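Local structure of putrescine aminotransferase (Halomonas elongata DSM 2581, 6GWI) at residues B[184-189]-B[367-372]; B[229-234]-B[376-381]. The protein probably transfers amino groups from amines such as putrescine to keto acids, using bound pyridoxal-5'-phosphate as cofactor. All coordinates share one frame; numbering follows the deposited sequence.

Interaction 1 (B[184-189]-B[367-372]); sequences YWFGEG and VGEARS
Phe186 and Glu369 bring the short helix 185-188 against strand 367-373, an edge strand, within this chain, of the antiparallel sheet in this class-III aminotransferase, at a classic beta bulge where Gly368 and Glu369 both face Glu380. Phe186 gives most to the contact. With CG anti to the backbone N (chi1 -172°), its ring reaches across to the strand, and CE2 lies 3.7 Å from Glu369 CB and 3.8 Å from Gly368 O. Glycine suits Gly368's place, since a CB would come tight against Phe186 CZ. Glu369 runs the opposite way along Phe186, and OE2 ends at the ring edge, 3.5 Å from Phe186 CD2. The same oxygen also meets the edge of Trp185, whose ring is nearly coplanar with the carboxylate; aromatic edges, slightly positive, suit a carboxylate oxygen. Arg371, third in buried area, crosses Tyr184 at about a right angle, its NH2 4.1 Å from Tyr184 CE1, while the Tyr184 hydroxyl bonds to Glu380. Arginine suits this place because NH1 forms salt bridges with both Glu369 and Glu380; from Arg371 NH1 to Glu369 OE1 is 2.8 Å, a bent bond (N-H...O 141°) with that oxygen 7° out of the guanidinium plane.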
loop_
_atom_site.group_PDB
_atom_site.type_symbol
_atom_site.label_atom_id
_atom_site.label_comp_id
_atom_site.label_asym_id
_atom_site.label_seq_id
_atom_site.Cartn_x
_atom_site.Cartn_y
_atom_site.Cartn_z
ATOM N N TYR B 184 -13.983 25.537 4.098
ATOM C CA TYR B 184 -13.618 26.162 2.824
ATOM C C TYR B 184 -14.358 27.488 2.693
ATOM O O TYR B 184 -15.467 27.549 2.161
ATOM C CB TYR B 184 -13.956 25.225 1.669
ATOM C CG TYR B 184 -13.578 25.721 0.291
ATOM C CD1 TYR B 184 -12.624 26.717 0.114
ATOM C CD2 TYR B 184 -14.170 25.174 -0.842
ATOM C CE1 TYR B 184 -12.278 27.156 -1.152
ATOM C CE2 TYR B 184 -13.831 25.605 -2.106
ATOM C CZ TYR B 184 -12.887 26.594 -2.256
ATOM O OH TYR B 184 -12.556 27.012 -3.524
ATOM N N TRP B 185 -13.718 28.573 3.137
ATOM C CA TRP B 185 -14.418 29.852 3.209
ATOM C C TRP B 185 -14.802 30.366 1.824
ATOM O O TRP B 185 -15.944 30.787 1.605
ATOM C CB TRP B 185 -13.565 30.896 3.934
ATOM C CG TRP B 185 -14.267 32.222 4.046
ATOM C CD1 TRP B 185 -15.230 32.562 4.952
ATOM C CD2 TRP B 185 -14.080 33.372 3.210
ATOM N NE1 TRP B 185 -15.647 33.853 4.738
ATOM C CE2 TRP B 185 -14.957 34.373 3.674
ATOM C CE3 TRP B 185 -13.253 33.654 2.117
ATOM C CZ2 TRP B 185 -15.030 35.634 3.086
ATOM C CZ3 TRP B 185 -13.327 34.909 1.534
ATOM C CH2 TRP B 185 -14.210 35.882 2.019
ATOM N N PHE B 186 -13.861 30.368 0.876
ATOM C CA PHE B 186 -14.154 30.989 -0.408
ATOM C C PHE B 186 -15.320 30.291 -1.097
ATOM O O PHE B 186 -16.211 30.947 -1.648
ATOM C CB PHE B 186 -12.930 30.983 -1.323
ATOM C CG PHE B 186 -13.128 31.781 -2.586
ATOM C CD1 PHE B 186 -13.742 31.217 -3.693
ATOM C CD2 PHE B 186 -12.721 33.104 -2.655
ATOM C CE1 PHE B 186 -13.936 31.955 -4.848
ATOM C CE2 PHE B 186 -12.911 33.845 -3.807
ATOM C CZ PHE B 186 -13.519 33.270 -4.905
ATOM N N GLY B 187 -15.332 28.958 -1.074
ATOM C CA GLY B 187 -16.364 28.225 -1.780
ATOM C C GLY B 187 -17.684 28.147 -1.049
ATOM O O GLY B 187 -18.739 28.092 -1.689
ATOM N N GLU B 188 -17.659 28.157 0.288
ATOM C CA GLU B 188 -18.846 27.814 1.055
ATOM C C GLU B 188 -19.148 28.739 2.224
ATOM O O GLU B 188 -20.125 28.488 2.938
ATOM C CB GLU B 188 -18.715 26.373 1.587
ATOM C CG GLU B 188 -18.448 25.338 0.503
ATOM C CD GLU B 188 -18.510 23.913 1.019
ATOM O OE1 GLU B 188 -18.956 23.711 2.167
ATOM O OE2 GLU B 188 -18.100 22.995 0.278
ATOM N N GLY B 189 -18.368 29.795 2.446
ATOM C CA GLY B 189 -18.528 30.582 3.652
ATOM C C GLY B 189 -18.512 32.086 3.472
ATOM O O GLY B 189 -18.476 32.824 4.462
ATOM N N VAL B 367 -8.544 36.286 -11.272
ATOM C CA VAL B 367 -8.136 35.736 -9.984
ATOM C C VAL B 367 -9.004 36.376 -8.907
ATOM O O VAL B 367 -8.865 37.567 -8.612
ATOM C CB VAL B 367 -6.644 35.969 -9.712
ATOM C CG1 VAL B 367 -6.263 35.450 -8.331
ATOM C CG2 VAL B 367 -5.805 35.287 -10.784
ATOM N N GLY B 368 -9.878 35.578 -8.295
ATOM C CA GLY B 368 -10.742 36.063 -7.238
ATOM C C GLY B 368 -10.137 35.953 -5.854
ATOM O O GLY B 368 -10.554 36.660 -4.930
ATOM N N GLU B 369 -9.154 35.069 -5.696
ATOM C CA GLU B 369 -8.455 34.922 -4.428
ATOM C C GLU B 369 -7.118 34.240 -4.682
ATOM O O GLU B 369 -7.016 33.366 -5.547
ATOM C CB GLU B 369 -9.276 34.113 -3.418
ATOM C CG GLU B 369 -8.665 34.082 -2.022
ATOM C CD GLU B 369 -9.369 33.117 -1.092
ATOM O OE1 GLU B 369 -9.064 31.909 -1.149
ATOM O OE2 GLU B 369 -10.232 33.567 -0.308
ATOM N N ALA B 370 -6.101 34.651 -3.928
ATOM C CA ALA B 370 -4.806 33.985 -3.905
ATOM C C ALA B 370 -4.437 33.712 -2.455
ATOM O O ALA B 370 -4.510 34.614 -1.615
ATOM C CB ALA B 370 -3.723 34.834 -4.579
ATOM N N ARG B 371 -4.063 32.468 -2.159
ATOM C CA ARG B 371 -3.723 32.072 -0.801
ATOM C C ARG B 371 -2.525 31.135 -0.822
ATOM O O ARG B 371 -2.350 30.346 -1.753
ATOM C CB ARG B 371 -4.908 31.384 -0.104
ATOM C CG ARG B 371 -5.410 30.134 -0.816
ATOM C CD ARG B 371 -6.466 29.412 0.007
ATOM N NE ARG B 371 -6.928 28.195 -0.654
ATOM C CZ ARG B 371 -7.938 28.140 -1.519
ATOM N NH1 ARG B 371 -8.614 29.237 -1.834
ATOM N NH2 ARG B 371 -8.274 26.979 -2.068
ATOM N N SER B 372 -1.706 31.217 0.221
ATOM C CA SER B 372 -0.564 30.328 0.334
ATOM C C SER B 372 -0.194 30.181 1.800
ATOM O O SER B 372 -0.509 31.035 2.633
ATOM C CB SER B 372 0.637 30.836 -0.477
ATOM O OG SER B 372 1.176 32.022 0.078
#

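Interaction 2 (B[229-234]-B[376-381])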
loop_
_atom_site.group_PDB
_atom_site.type_symbol
_atom_site.label_atom_id
_atom_site.label_comp_id
_atom_site.label_asym_id
_atom_site.label_seq_id
_atom_site.Cartn_x
_atom_site.Cartn_y
_atom_site.Cartn_z
ATOM N N GLY B 229 -8.168 18.129 -2.117
ATOM C CA GLY B 229 -9.432 18.831 -2.218
ATOM C C GLY B 229 -9.318 20.280 -2.647
ATOM O O GLY B 229 -10.351 20.901 -2.922
ATOM N N GLY B 230 -8.104 20.830 -2.709
ATOM C CA GLY B 230 -7.915 22.148 -3.282
ATOM C C GLY B 230 -7.059 23.114 -2.486
ATOM O O GLY B 230 -7.264 24.328 -2.574
ATOM N N ALA B 231 -6.104 22.603 -1.712
ATOM C CA ALA B 231 -5.203 23.436 -0.915
ATOM C C ALA B 231 -5.990 24.474 -0.116
ATOM O O ALA B 231 -5.786 25.684 -0.230
ATOM C CB ALA B 231 -4.152 24.112 -1.800
ATOM N N ILE B 232 -6.909 23.971 0.699
ATOM C CA ILE B 232 -7.869 24.799 1.415
ATOM C C ILE B 232 -7.336 25.000 2.827
ATOM O O ILE B 232 -7.465 24.124 3.686
ATOM C CB ILE B 232 -9.263 24.166 1.423
ATOM C CG1 ILE B 232 -9.721 23.915 -0.015
ATOM C CG2 ILE B 232 -10.251 25.061 2.162
ATOM C CD1 ILE B 232 -11.022 23.180 -0.120
ATOM N N MET B 233 -6.730 26.150 3.071
ATOM C CA MET B 233 -6.347 26.509 4.430
ATOM C C MET B 233 -7.575 27.006 5.184
ATOM O O MET B 233 -8.311 27.852 4.665
ATOM C CB MET B 233 -5.265 27.581 4.418
ATOM C CG MET B 233 -4.021 27.177 3.646
ATOM S SD MET B 233 -3.809 28.124 2.129
ATOM C CE MET B 233 -2.637 27.100 1.241
ATOM N N PRO B 234 -7.837 26.509 6.389
ATOM C CA PRO B 234 -9.032 26.938 7.115
ATOM C C PRO B 234 -8.841 28.323 7.700
ATOM O O PRO B 234 -7.706 28.814 7.799
ATOM C CB PRO B 234 -9.170 25.880 8.219
ATOM C CG PRO B 234 -7.768 25.474 8.499
ATOM C CD PRO B 234 -7.037 25.547 7.174
ATOM N N MET B 376 2.672 25.765 -0.146
ATOM C CA MET B 376 1.409 25.346 -0.739
ATOM C C MET B 376 0.638 26.610 -1.089
ATOM O O MET B 376 0.522 27.513 -0.255
ATOM C CB MET B 376 0.588 24.476 0.217
ATOM C CG MET B 376 -0.715 23.942 -0.383
ATOM S SD MET B 376 -1.765 23.053 0.794
ATOM C CE MET B 376 -0.642 21.794 1.398
ATOM N N GLY B 377 0.115 26.677 -2.309
ATOM C CA GLY B 377 -0.601 27.855 -2.750
ATOM C C GLY B 377 -1.771 27.480 -3.635
ATOM O O GLY B 377 -1.822 26.392 -4.213
ATOM N N ALA B 378 -2.719 28.409 -3.727
ATOM C CA ALA B 378 -3.902 28.200 -4.548
ATOM C C ALA B 378 -4.402 29.528 -5.096
ATOM O O ALA B 378 -4.218 30.582 -4.482
ATOM C CB ALA B 378 -5.018 27.511 -3.753
ATOM N N LEU B 379 -5.034 29.456 -6.267
ATOM C CA LEU B 379 -5.754 30.573 -6.861
ATOM C C LEU B 379 -7.201 30.169 -7.109
ATOM O O LEU B 379 -7.482 29.017 -7.462
ATOM C CB LEU B 379 -5.142 31.014 -8.194
ATOM C CG LEU B 379 -3.652 31.337 -8.264
ATOM C CD1 LEU B 379 -3.244 31.529 -9.717
ATOM C CD2 LEU B 379 -3.315 32.573 -7.440
ATOM N N GLU B 380 -8.115 31.118 -6.929
ATOM C CA GLU B 380 -9.534 30.918 -7.210
ATOM C C GLU B 380 -9.863 31.702 -8.475
ATOM O O GLU B 380 -9.792 32.936 -8.483
ATOM C CB GLU B 380 -10.401 31.374 -6.039
ATOM C CG GLU B 380 -10.153 30.636 -4.727
ATOM C CD GLU B 380 -10.616 29.190 -4.759
ATOM O OE1 GLU B 380 -11.060 28.720 -5.826
ATOM O OE2 GLU B 380 -10.542 28.521 -3.708
ATOM N N LEU B 381 -10.217 30.990 -9.541
ATOM C CA LEU B 381 -10.597 31.635 -10.790
ATOM C C LEU B 381 -12.072 32.019 -10.737
ATOM O O LEU B 381 -12.919 31.209 -10.347
ATOM C CB LEU B 381 -10.322 30.709 -11.973
ATOM C CG LEU B 381 -8.894 30.165 -12.093
ATOM C CD1 LEU B 381 -8.729 29.386 -13.393
ATOM C CD2 LEU B 381 -7.854 31.274 -11.998
#
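Met376 lays its thioether against the methyl group of Ala231, joining strand 376-381 to the irregular loop 229-234. Its CG stands anti to the backbone N (chi1 -177°), and the chain stays extended as far as SD, which carries the sulfur over to the loop: Met376 SD and CG are each 3.7 Å from Ala231 CB. One small methyl thus meets two successive atoms of the longer chain, and another neighbour is Ala378, two residues along the strand, whose CB lies 4.0 Å from Ala231 CB. Alanine suits both places, because the backbones come within 6.1 Å between Ala231 CA and Ala378 CA and larger side chains would have little room. Between Met376 and Ala378 in the strand, the carbonyl oxygen of Gly377 also approaches the Ala231 methyl.

Met233, two residues after Ala231, approaches the strand beside Met376. Its chain bends at chi2 and slides past Met376 in the opposite direction, with CE 3.5 Å from Met376 O and 4.0 Å from Met376 CG. A flexible, unbranched methionine can make this turn and offer a methyl group to strand backbone and side chain alike. Cutting Met376 back to an alanine here removes CG and SD, which would probably leave the Ala231 methyl without two of its contacts and open a gap beside Met233 CE. Gly230 adds a backbone contact from its carbonyl oxygen to the Ala378 methyl; at phi 133°, psi 29° a CB would be jammed against the carbonyl oxygen of Gly229, which calls for glycine. Arg371 of the adjacent strand hydrogen-bonds the carbonyl oxygens of Gly230 and Ala231. The Met376 side chain lies about 9 Å from bound pyridoxal-5'-phosphate. This is a buried loop-on-sheet contact near the cofactor site of a class-III aminotransferase, where the loop following strand 217-222 meets the antiparallel sheet.

In the fold
The centres of interactions 1 and 2 lie only 7 Å apart, on the same side of the chain's centre, and both use the antiparallel sheet in which strands 367-373 and 376-381 are neighbours. Along the chain the segments alternate: 184-189, 229-234, 367-372, 376-381. Interaction 1 lies nearer the surface, whereas interaction 2 is buried. Glu380 connects them, reaching from strand 376-381 to Tyr184 and Arg371. Further packing of Tyr184 on Ile232 and of Arg371 on Met233 makes the two contacts one continuous interface. The helix and the loop, both earlier in the chain, are thus held to two successive strands of one sheet, tying distant parts of the chain together near the cofactor site.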